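Local coordinates for insecticidal protein (Brevibacillus laterosporus, PDB 7ML9), which is an insecticidal toxin active against the western corn rootworm that probably kills by assembling into beta-barrel pores in membranes, as relatives of the epsilon toxin family do, at residues T153-F158 against S168-F173; W92-G97 against E216-A221; L125-F130 against P190-K195; F283-E288 against I308-I313. All coordinates share one frame; numbering follows the deposited sequence.

Contact 1: residues T153-F158 against S168-F173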
# COMPACT_ATOMS: atom_id res chain seq x y z
N THR A 153 -7.60 -1.56 9.74
CA THR A 153 -6.58 -2.23 8.94
C THR A 153 -7.21 -2.65 7.62
O THR A 153 -8.43 -2.80 7.50
CB THR A 153 -6.00 -3.50 9.62
OG1 THR A 153 -7.05 -4.44 9.88
CG2 THR A 153 -5.30 -3.16 10.91
N ALA A 154 -6.35 -2.84 6.62
CA ALA A 154 -6.81 -3.34 5.34
C ALA A 154 -5.63 -4.00 4.65
O ALA A 154 -4.49 -3.53 4.75
CB ALA A 154 -7.40 -2.23 4.45
N THR A 155 -5.92 -5.09 3.95
CA THR A 155 -4.90 -5.86 3.24
C THR A 155 -4.91 -5.47 1.77
O THR A 155 -5.97 -5.38 1.15
CB THR A 155 -5.15 -7.35 3.40
OG1 THR A 155 -4.99 -7.68 4.78
CG2 THR A 155 -4.16 -8.16 2.55
N MET A 156 -3.73 -5.23 1.24
CA MET A 156 -3.56 -4.87 -0.16
C MET A 156 -2.75 -5.95 -0.86
O MET A 156 -1.73 -6.40 -0.33
CB MET A 156 -2.86 -3.53 -0.31
CG MET A 156 -3.04 -2.97 -1.68
SD MET A 156 -1.63 -2.00 -2.17
CE MET A 156 -0.32 -3.17 -1.97
N LYS A 157 -3.21 -6.35 -2.04
CA LYS A 157 -2.53 -7.35 -2.86
C LYS A 157 -1.93 -6.70 -4.09
O LYS A 157 -2.52 -5.79 -4.68
CB LYS A 157 -3.48 -8.47 -3.27
CG LYS A 157 -4.12 -9.19 -2.10
CD LYS A 157 -5.50 -9.75 -2.46
CE LYS A 157 -5.57 -10.24 -3.90
NZ LYS A 157 -4.54 -11.27 -4.21
N PHE A 158 -0.76 -7.18 -4.50
CA PHE A 158 -0.06 -6.65 -5.64
C PHE A 158 0.65 -7.79 -6.35
O PHE A 158 1.05 -8.77 -5.71
CB PHE A 158 0.96 -5.57 -5.23
CG PHE A 158 1.88 -5.99 -4.11
CD1 PHE A 158 1.44 -5.97 -2.79
CD2 PHE A 158 3.18 -6.38 -4.37
CE1 PHE A 158 2.29 -6.34 -1.75
CE2 PHE A 158 4.04 -6.75 -3.33
CZ PHE A 158 3.59 -6.73 -2.02
N SER A 168 0.87 -9.82 -0.74
CA SER A 168 -0.04 -8.95 -0.00
C SER A 168 0.65 -8.36 1.22
O SER A 168 1.74 -8.79 1.62
CB SER A 168 -1.31 -9.69 0.41
OG SER A 168 -1.03 -10.61 1.45
N THR A 169 0.00 -7.36 1.81
CA THR A 169 0.55 -6.64 2.94
C THR A 169 -0.62 -5.93 3.62
O THR A 169 -1.57 -5.52 2.95
CB THR A 169 1.63 -5.65 2.50
OG1 THR A 169 2.32 -5.11 3.64
CG2 THR A 169 1.05 -4.49 1.66
N GLU A 170 -0.57 -5.85 4.94
CA GLU A 170 -1.67 -5.31 5.74
C GLU A 170 -1.29 -3.95 6.30
O GLU A 170 -0.31 -3.84 7.04
CB GLU A 170 -2.07 -6.27 6.86
CG GLU A 170 -3.31 -5.81 7.61
CD GLU A 170 -3.80 -6.81 8.64
OE1 GLU A 170 -2.95 -7.38 9.36
OE2 GLU A 170 -5.03 -7.04 8.71
N TYR A 171 -2.05 -2.93 5.93
CA TYR A 171 -1.82 -1.58 6.42
C TYR A 171 -2.60 -1.36 7.71
O TYR A 171 -3.76 -1.77 7.81
CB TYR A 171 -2.25 -0.54 5.39
CG TYR A 171 -1.29 -0.39 4.26
CD1 TYR A 171 -0.21 0.47 4.35
CD2 TYR A 171 -1.45 -1.12 3.10
CE1 TYR A 171 0.68 0.60 3.31
CE2 TYR A 171 -0.57 -1.00 2.05
CZ TYR A 171 0.49 -0.14 2.17
OH TYR A 171 1.37 -0.01 1.12
N ASN A 172 -1.96 -0.73 8.68
CA ASN A 172 -2.66 -0.09 9.78
C ASN A 172 -2.79 1.39 9.45
O ASN A 172 -1.79 2.05 9.17
CB ASN A 172 -1.92 -0.30 11.11
CG ASN A 172 -2.73 0.19 12.30
OD1 ASN A 172 -3.23 1.31 12.31
ND2 ASN A 172 -2.87 -0.67 13.31
N PHE A 173 -4.02 1.90 9.51
CA PHE A 173 -4.31 3.24 8.99
C PHE A 173 -3.73 4.35 9.85
O PHE A 173 -3.75 5.51 9.42
CB PHE A 173 -5.82 3.43 8.83
CG PHE A 173 -6.41 2.78 7.59
CD1 PHE A 173 -5.81 1.68 6.99
CD2 PHE A 173 -7.57 3.29 7.03
CE1 PHE A 173 -6.36 1.09 5.85
CE2 PHE A 173 -8.12 2.71 5.89
CZ PHE A 173 -7.52 1.61 5.30

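Contact 2: residues W92-G97 against E216-A221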
# COMPACT_ATOMS: atom_id res chain seq x y z
N TRP A 92 -10.56 -0.35 3.01
CA TRP A 92 -9.91 -1.18 2.01
C TRP A 92 -8.67 -0.46 1.50
O TRP A 92 -8.45 0.72 1.79
CB TRP A 92 -10.87 -1.55 0.86
CG TRP A 92 -11.30 -0.42 -0.05
CD1 TRP A 92 -10.80 -0.14 -1.30
CD2 TRP A 92 -12.35 0.53 0.18
NE1 TRP A 92 -11.46 0.93 -1.85
CE2 TRP A 92 -12.42 1.37 -0.96
CE3 TRP A 92 -13.23 0.77 1.24
CZ2 TRP A 92 -13.32 2.43 -1.07
CZ3 TRP A 92 -14.14 1.82 1.13
CH2 TRP A 92 -14.17 2.63 -0.01
N ALA A 93 -7.84 -1.18 0.75
CA ALA A 93 -6.60 -0.63 0.24
C ALA A 93 -6.35 -1.21 -1.14
O ALA A 93 -6.58 -2.40 -1.36
CB ALA A 93 -5.42 -0.91 1.17
N THR A 94 -5.93 -0.36 -2.07
CA THR A 94 -5.75 -0.78 -3.45
C THR A 94 -4.40 -0.30 -3.94
O THR A 94 -3.86 0.71 -3.48
CB THR A 94 -6.87 -0.25 -4.37
OG1 THR A 94 -6.74 1.16 -4.54
CG2 THR A 94 -8.23 -0.56 -3.78
N LEU A 95 -3.86 -1.05 -4.90
CA LEU A 95 -2.60 -0.69 -5.52
C LEU A 95 -2.76 0.62 -6.28
O LEU A 95 -3.76 0.83 -6.98
CB LEU A 95 -2.15 -1.81 -6.46
CG LEU A 95 -0.79 -1.60 -7.10
CD1 LEU A 95 0.29 -1.69 -6.04
CD2 LEU A 95 -0.59 -2.64 -8.19
N GLU A 96 -1.78 1.50 -6.13
CA GLU A 96 -1.85 2.84 -6.68
C GLU A 96 -0.76 3.02 -7.73
O GLU A 96 0.44 3.00 -7.40
CB GLU A 96 -1.72 3.88 -5.57
CG GLU A 96 -2.25 5.23 -5.99
CD GLU A 96 -1.16 6.13 -6.46
OE1 GLU A 96 -1.21 6.54 -7.64
OE2 GLU A 96 -0.26 6.42 -5.65
N GLY A 97 -1.16 3.21 -8.98
CA GLY A 97 -0.20 3.40 -10.05
C GLY A 97 0.47 2.10 -10.47
O GLY A 97 -0.06 1.00 -10.29
N GLU A 216 3.10 2.16 -4.19
CA GLU A 216 2.21 3.00 -3.40
C GLU A 216 0.87 2.32 -3.29
O GLU A 216 0.45 1.56 -4.17
CB GLU A 216 2.03 4.37 -4.04
CG GLU A 216 3.31 5.14 -4.24
CD GLU A 216 3.50 6.21 -3.19
OE1 GLU A 216 2.64 6.29 -2.28
OE2 GLU A 216 4.49 6.97 -3.29
N ALA A 217 0.18 2.61 -2.20
CA ALA A 217 -1.15 2.11 -1.94
C ALA A 217 -2.07 3.28 -1.63
O ALA A 217 -1.64 4.25 -0.99
CB ALA A 217 -1.14 1.13 -0.77
N ASN A 218 -3.32 3.20 -2.10
CA ASN A 218 -4.38 4.06 -1.60
C ASN A 218 -5.11 3.36 -0.46
O ASN A 218 -5.48 2.19 -0.57
CB ASN A 218 -5.37 4.40 -2.71
CG ASN A 218 -4.76 5.21 -3.81
OD1 ASN A 218 -5.04 4.97 -4.98
ND2 ASN A 218 -3.90 6.15 -3.45
N LEU A 219 -5.32 4.09 0.63
CA LEU A 219 -6.07 3.61 1.79
C LEU A 219 -7.41 4.35 1.81
O LEU A 219 -7.44 5.57 1.63
CB LEU A 219 -5.30 3.87 3.08
CG LEU A 219 -3.82 3.45 3.03
CD1 LEU A 219 -3.14 3.80 4.34
CD2 LEU A 219 -3.71 1.97 2.75
N TYR A 220 -8.51 3.61 1.98
CA TYR A 220 -9.85 4.18 1.88
C TYR A 220 -10.68 3.76 3.08
O TYR A 220 -10.60 2.61 3.52
CB TYR A 220 -10.60 3.73 0.60
CG TYR A 220 -10.00 4.18 -0.70
CD1 TYR A 220 -10.10 5.50 -1.11
CD2 TYR A 220 -9.32 3.29 -1.53
CE1 TYR A 220 -9.56 5.92 -2.31
CE2 TYR A 220 -8.78 3.70 -2.73
CZ TYR A 220 -8.90 5.02 -3.12
OH TYR A 220 -8.35 5.44 -4.31
N ALA A 221 -11.48 4.67 3.61
CA ALA A 221 -12.48 4.29 4.59
C ALA A 221 -13.79 4.94 4.20
O ALA A 221 -13.82 6.12 3.81
CB ALA A 221 -12.05 4.70 6.00
O HOH W 1 -7.80 3.30 -6.11
O HOH W 2 2.47 1.39 -6.91

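Contact 3: residues L125-F130 against P190-K195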
# COMPACT_ATOMS: atom_id res chain seq x y z
N LEU A 125 24.13 -35.50 -19.57
CA LEU A 125 24.31 -35.72 -18.14
C LEU A 125 23.41 -34.77 -17.36
O LEU A 125 23.36 -33.57 -17.66
CB LEU A 125 25.78 -35.51 -17.75
CG LEU A 125 26.75 -36.47 -18.45
CD1 LEU A 125 28.21 -36.22 -18.02
CD2 LEU A 125 26.32 -37.88 -18.15
N LEU A 126 22.71 -35.31 -16.36
CA LEU A 126 21.82 -34.53 -15.52
C LEU A 126 22.59 -33.86 -14.39
O LEU A 126 23.40 -34.51 -13.70
CB LEU A 126 20.73 -35.44 -14.95
CG LEU A 126 19.72 -35.89 -16.00
CD1 LEU A 126 19.01 -37.16 -15.55
CD2 LEU A 126 18.73 -34.75 -16.23
N THR A 127 22.35 -32.56 -14.20
CA THR A 127 22.94 -31.83 -13.09
C THR A 127 22.24 -32.18 -11.79
O THR A 127 21.11 -32.68 -11.79
CB THR A 127 22.86 -30.32 -13.32
OG1 THR A 127 21.49 -29.89 -13.27
CG2 THR A 127 23.47 -29.93 -14.65
N PRO A 128 22.88 -31.94 -10.66
CA PRO A 128 22.17 -31.99 -9.38
C PRO A 128 21.16 -30.85 -9.32
O PRO A 128 21.14 -29.95 -10.16
CB PRO A 128 23.27 -31.82 -8.33
CG PRO A 128 24.57 -32.05 -9.07
CD PRO A 128 24.31 -31.63 -10.49
N GLU A 129 20.29 -30.92 -8.32
CA GLU A 129 19.49 -29.76 -7.95
C GLU A 129 20.35 -28.80 -7.15
O GLU A 129 21.15 -29.21 -6.30
CB GLU A 129 18.27 -30.18 -7.14
CG GLU A 129 17.28 -30.95 -7.97
CD GLU A 129 16.13 -31.47 -7.16
OE1 GLU A 129 16.24 -31.47 -5.91
OE2 GLU A 129 15.13 -31.89 -7.77
N PHE A 130 20.20 -27.51 -7.42
CA PHE A 130 20.83 -26.51 -6.58
C PHE A 130 19.75 -25.90 -5.69
O PHE A 130 18.55 -26.11 -5.90
CB PHE A 130 21.54 -25.45 -7.42
CG PHE A 130 22.70 -26.01 -8.23
CD1 PHE A 130 22.50 -26.49 -9.51
CD2 PHE A 130 23.99 -26.02 -7.71
CE1 PHE A 130 23.56 -26.99 -10.27
CE2 PHE A 130 25.07 -26.52 -8.45
CZ PHE A 130 24.84 -27.00 -9.73
N PRO A 190 15.43 -27.34 -10.64
CA PRO A 190 15.34 -28.74 -11.07
C PRO A 190 16.59 -29.16 -11.84
O PRO A 190 17.34 -28.34 -12.38
CB PRO A 190 14.09 -28.77 -11.96
CG PRO A 190 13.32 -27.54 -11.58
CD PRO A 190 14.35 -26.51 -11.20
N SER A 191 16.82 -30.46 -11.84
CA SER A 191 17.93 -31.05 -12.59
C SER A 191 17.83 -30.71 -14.07
O SER A 191 16.76 -30.81 -14.67
CB SER A 191 17.91 -32.56 -12.38
OG SER A 191 18.92 -33.19 -13.14
N GLN A 192 18.95 -30.30 -14.67
CA GLN A 192 19.04 -29.96 -16.08
C GLN A 192 19.89 -30.98 -16.83
O GLN A 192 20.84 -31.55 -16.28
CB GLN A 192 19.62 -28.56 -16.28
CG GLN A 192 18.85 -27.44 -15.57
CD GLN A 192 17.40 -27.39 -16.02
OE1 GLN A 192 16.47 -27.45 -15.20
NE2 GLN A 192 17.18 -27.28 -17.33
N LYS A 193 19.55 -31.19 -18.10
CA LYS A 193 20.25 -32.12 -18.98
C LYS A 193 21.29 -31.35 -19.79
O LYS A 193 20.94 -30.41 -20.51
CB LYS A 193 19.26 -32.84 -19.91
CG LYS A 193 19.73 -34.22 -20.37
CD LYS A 193 18.86 -35.35 -19.80
CE LYS A 193 19.40 -36.75 -20.15
NZ LYS A 193 19.64 -37.66 -18.97
N ILE A 194 22.56 -31.73 -19.67
CA ILE A 194 23.68 -31.05 -20.31
C ILE A 194 24.40 -32.03 -21.24
O ILE A 194 24.74 -33.14 -20.83
CB ILE A 194 24.68 -30.49 -19.28
CG1 ILE A 194 23.94 -29.67 -18.21
CG2 ILE A 194 25.74 -29.66 -19.97
CD1 ILE A 194 23.27 -28.46 -18.77
N LYS A 195 24.64 -31.61 -22.49
CA LYS A 195 25.45 -32.42 -23.40
C LYS A 195 26.92 -32.20 -23.09
O LYS A 195 27.42 -31.08 -23.16
CB LYS A 195 25.14 -32.06 -24.86
CG LYS A 195 26.05 -32.77 -25.87
CD LYS A 195 25.38 -32.95 -27.24
CE LYS A 195 26.40 -32.97 -28.39
NZ LYS A 195 27.39 -31.86 -28.28
O HOH W 3 19.83 -27.69 -11.48
O HOH W 4 15.16 -32.43 -10.44

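Contact 4: residues F283-E288 against I308-I313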
# COMPACT_ATOMS: atom_id res chain seq x y z
N PHE A 283 16.88 -19.30 -11.32
CA PHE A 283 18.29 -19.66 -11.33
C PHE A 283 18.86 -19.49 -12.74
O PHE A 283 18.17 -19.76 -13.73
CB PHE A 283 18.51 -21.11 -10.88
CG PHE A 283 18.37 -21.33 -9.39
CD1 PHE A 283 19.43 -21.09 -8.53
CD2 PHE A 283 17.16 -21.79 -8.86
CE1 PHE A 283 19.29 -21.31 -7.15
CE2 PHE A 283 17.02 -22.00 -7.49
CZ PHE A 283 18.08 -21.77 -6.65
N ILE A 284 20.11 -19.04 -12.82
CA ILE A 284 20.91 -19.16 -14.03
C ILE A 284 22.03 -20.16 -13.76
O ILE A 284 22.76 -20.04 -12.77
CB ILE A 284 21.46 -17.80 -14.48
CG1 ILE A 284 22.33 -17.95 -15.73
CG2 ILE A 284 22.20 -17.10 -13.36
CD1 ILE A 284 22.27 -16.74 -16.67
N LEU A 285 22.15 -21.17 -14.64
CA LEU A 285 23.25 -22.12 -14.62
C LEU A 285 24.27 -21.74 -15.69
O LEU A 285 23.91 -21.52 -16.84
CB LEU A 285 22.76 -23.54 -14.86
CG LEU A 285 21.72 -24.11 -13.90
CD1 LEU A 285 21.53 -25.60 -14.14
CD2 LEU A 285 22.14 -23.83 -12.48
N LYS A 286 25.52 -21.64 -15.28
CA LYS A 286 26.64 -21.31 -16.16
C LYS A 286 27.49 -22.56 -16.33
O LYS A 286 27.96 -23.13 -15.33
CB LYS A 286 27.42 -20.15 -15.55
CG LYS A 286 28.69 -19.73 -16.23
CD LYS A 286 29.48 -18.86 -15.25
CE LYS A 286 29.92 -17.55 -15.86
NZ LYS A 286 31.39 -17.35 -15.68
N ILE A 287 27.68 -22.99 -17.57
CA ILE A 287 28.40 -24.23 -17.89
C ILE A 287 29.79 -23.87 -18.39
O ILE A 287 29.92 -23.16 -19.40
CB ILE A 287 27.65 -25.05 -18.95
CG1 ILE A 287 26.17 -25.16 -18.60
CG2 ILE A 287 28.33 -26.42 -19.13
CD1 ILE A 287 25.90 -25.81 -17.28
N GLU A 288 30.82 -24.37 -17.72
CA GLU A 288 32.20 -24.08 -18.07
C GLU A 288 32.94 -25.35 -18.48
O GLU A 288 32.79 -26.39 -17.84
CB GLU A 288 32.95 -23.43 -16.91
CG GLU A 288 32.46 -22.05 -16.52
CD GLU A 288 33.25 -21.45 -15.38
OE1 GLU A 288 34.00 -22.20 -14.71
OE2 GLU A 288 33.14 -20.22 -15.16
N ILE A 308 21.91 -21.34 -18.88
CA ILE A 308 20.53 -21.79 -18.85
C ILE A 308 19.79 -21.02 -17.77
O ILE A 308 20.24 -20.99 -16.61
CB ILE A 308 20.41 -23.30 -18.58
CG1 ILE A 308 21.44 -24.10 -19.38
CG2 ILE A 308 18.99 -23.79 -18.87
CD1 ILE A 308 21.33 -25.57 -19.14
N LYS A 309 18.67 -20.41 -18.13
CA LYS A 309 17.74 -19.87 -17.15
C LYS A 309 16.78 -20.97 -16.73
O LYS A 309 16.17 -21.62 -17.57
CB LYS A 309 16.96 -18.69 -17.74
CG LYS A 309 17.54 -17.32 -17.40
CD LYS A 309 16.43 -16.28 -17.34
CE LYS A 309 16.99 -14.88 -17.26
NZ LYS A 309 16.42 -14.14 -16.09
N VAL A 310 16.67 -21.19 -15.42
CA VAL A 310 15.92 -22.30 -14.86
C VAL A 310 14.85 -21.73 -13.93
O VAL A 310 15.18 -20.95 -13.04
CB VAL A 310 16.81 -23.29 -14.09
CG1 VAL A 310 15.97 -24.38 -13.44
CG2 VAL A 310 17.85 -23.89 -15.04
N PRO A 311 13.58 -22.09 -14.10
CA PRO A 311 12.55 -21.62 -13.15
C PRO A 311 12.72 -22.31 -11.81
O PRO A 311 12.97 -23.52 -11.75
CB PRO A 311 11.23 -22.03 -13.82
CG PRO A 311 11.59 -22.52 -15.21
CD PRO A 311 13.01 -22.97 -15.13
N LEU A 312 12.59 -21.54 -10.73
CA LEU A 312 12.80 -22.11 -9.40
C LEU A 312 11.53 -22.77 -8.87
O LEU A 312 10.42 -22.51 -9.33
CB LEU A 312 13.31 -21.04 -8.43
CG LEU A 312 12.49 -19.78 -8.12
CD1 LEU A 312 11.33 -20.07 -7.16
CD2 LEU A 312 13.38 -18.69 -7.55
N ILE A 313 11.72 -23.65 -7.89
CA ILE A 313 10.64 -24.26 -7.12
C ILE A 313 10.75 -23.74 -5.70
O ILE A 313 11.82 -23.83 -5.08
CB ILE A 313 10.71 -25.79 -7.15
CG1 ILE A 313 10.57 -26.32 -8.58
CG2 ILE A 313 9.62 -26.41 -6.28
CD1 ILE A 313 11.02 -27.76 -8.70

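Contact 1: residues T153-F158 against S168-F173
Strands 153-158 and 168-172 run antiparallel, their short axes at 154° and 4.5 Å apart at closest, and form the two arms of a beta hairpin. Ala154 exchanges both backbone hydrogen bonds with Tyr171 (Tyr171 N to Ala154 O, 2.8 Å), and Met156 does the same with Thr169. The bond from Met156 N to Thr169 O is nearly straight at 174°, and its donor lies almost along the C=O axis. Between them Thr155 faces Glu170, and after them Lys157 faces Ser168, as non-hydrogen-bonded pairs.

One face is polar and more exposed, the other buried. The first carries Thr153, Thr155, Lys157, Ser168, Glu170 and Asn172. Here Glu170 keeps CG anti to its own N (chi1 -174°), and its extended chain slants past Thr155, with CG 3.8 Å from Thr155 OG1. It finishes beside Thr153, where Thr153 OG1 donates a weak hydrogen bond of 3.5 Å to Glu170 OE2.

The other face bears Ala154, Met156, Thr169 and Tyr171 and lies on strands 86-115 and 201-229, where Met156 meets Ala93 and Ala217. Asn140 holds Thr169 OG1, and Tyr171 OH makes a weak bond to Thr274 O. Such a two-faced hairpin, packed on the long sheet, is consistent with the segment that unfolds to line the pore in aerolysin-type toxins. On this face Met156 CB meets the edge of the Tyr171 ring at CE2, 4.1 Å away, while the methyl CE of the bent methionine chain lies alongside Thr169 CG2. Beyond the strand end, the ring of Phe173 reaches back to Ala154, with CE1 3.8 Å from Ala154 CB.

Contact 2: residues W92-G97 against E216-A221
Trp92 has CG wedged between its own N and carbonyl carbon (chi1 69°), while Tyr220 sets CG anti to its carbonyl carbon (chi1 -65°); together these turns lay the indole across the tyrosine. Tyr220 CB sits over the centre of the indole six-membered ring, 3.5 Å from its centroid, a CH-pi contact. The phenol ring is slid off from the indole five-membered ring, planes 26° apart, with barely any overlap. The approach is tight at Trp92 NE1, 3.2 Å from Tyr220 CD2. Thr94 attends both rings: its CG2 lies in plane at the indole edge, and its OG1 is 3.7 Å from Tyr220 CE2 in the plane of the phenol. A water then links Thr94 OG1 to Tyr220 OH.

Beneath these side chains, strands 92-96 and 216-221 pair antiparallel within the long, curled sheet that forms the body of this aerolysin-like toxin. Trp92 and Tyr220 exchange two backbone bonds, as do Thr94 and Asn218, so each carbonyl of these pairs has a partner across the strands. On the other face Ala93 CB meets Leu219 CD2 at 3.7 Å, where hairpin 153-172 packs, Ala93 against Ala154 and Met156 and Leu219 against Tyr171.

Toward 97 the chain turns a corner, and a second water bridges the strands, giving a proton to Glu96 O at 2.6 Å and accepting one from Glu216 N. The side chains of Glu96 and Glu216 lie side by side, pointing the same way, with Glu96 OE2 4.4 Å from Glu216 OE1. A samarium ion bound about 3 Å from the Glu96 side chain would probably ease their repulsion.

Contact 3: residues L125-F130 against P190-K195
Thr127 is gripped by its neighbours on segment 190-195 through both backbone and side chain. Its N donates to Gln192 O at 2.8 Å, and Gln192 N returns the bond to Thr127 OG1 at 2.9 Å, nearly straight at 171°. The threonine hydroxyl can close this exchange because OG1 stands between its own N and carbonyl carbon (chi1 67°); it also donates to Pro128 O. Ser191 OG completes the set with a short bond of 2.6 Å to Thr127 O, in the carbonyl plane. Side-chain hydroxyls thus carry on the pairing where regular strand geometry has ended.

Before this point the pairing is regular: Leu125 and Ile194 exchange two backbone bonds as an antiparallel hydrogen-bonded pair. Apolar groups flank them. Thr127 CG2 meets Ile194 CG1 at 3.6 Å. On the outer face Leu126 slants across Lys193, with CD2 3.6 Å from Lys193 CD, and the bent lysine brings NZ back for a weak bond to Glu124 O. At the far end a water receives a proton from Ser191 N and gives one to Glu129 OE2 at 2.7 Å, joining the two segments.

Strands 123-126 and 193-196 form a small two-stranded antiparallel sheet, far from the centre of this elongated molecule. The buried side chains here lie against the longer strands in a sandwich-like layer: Thr127, just past the strand end, rests on Leu114 of strand 86-115 and Val204 of strand 201-229, while Ile194 reaches Ile287 of strand 266-289 and Ile308 of strand 303-323.

Contact 4: residues F283-E288 against I308-I313
Leu285 and Val310 fit branch to branch: Leu285 CG sits 4.0 Å from the methyl CG2 of Val310, the two side chains slanting past each other on one face of the sheet. Val310 also neighbours Phe283, whose CB lies 4.2 Å from Val310 CB. Further along, Leu312 puts CB against the CD2-CE2 side of the Phe283 ring, CE2 being 3.9 Å away, and its chain crosses the phenylalanine at about a right angle. With CG between its own N and carbonyl carbon (chi1 60°), Leu312 turns its branch away and offers only the slim CB to the ring. At the other end Ile308 stands beside Leu285, a looser fit with their CB atoms 4.4 Å apart.

The backbone beneath belongs to a long-looped beta hairpin, strands 266-289 and 303-323 being successive antiparallel neighbours in the long curled sheet. The axes of the short segments 283-288 and 308-311 lie at 147°. Phe283 with Val310 and Leu285 with Ile308 form hydrogen-bonded pairs, the shortest bonds being Val310 N to Phe283 O and Leu285 N to Ile308 O, each 2.7 Å.

On the other face Ile284 sits by Lys309, and its CG1 packs 3.8 Å from Ile308 O. The ammonium of Lys309 is held by a salt bridge to Asp282. Inward of the apolar face, Leu285 lies on Gln192 and Val310 on Pro190, while Phe283 packs on Tyr187 and Ser189 of strand 178-189. Beyond the paired region Glu288 joins Arg203 in a salt bridge and draws in Lys286, whose NZ makes a weak one to Glu288 OE2 at 3.4 Å.

How the contacts relate
From the N terminus, residues 92-97 open contact 2 and 125-130 open contact 3; the hairpin of contact 1 then forms entirely within residues 153-173. Segment 190-195 closes contact 3 and 216-221 closes contact 2, so contact 1 nests in contact 3 and contact 3 in contact 2, none crossing. Contact 4, between strands 266-289 and 303-323, follows in series after contact 2 has closed. In space they form two groups. Contacts 1 and 2 touch near the middle of the molecule, Tyr171 OH lying 3.3 Å from Ala217 CB. Contacts 3 and 4 meet toward one end, their centres about 9 Å apart. The long strands 86-115, 201-229 and 266-289 run between the groups.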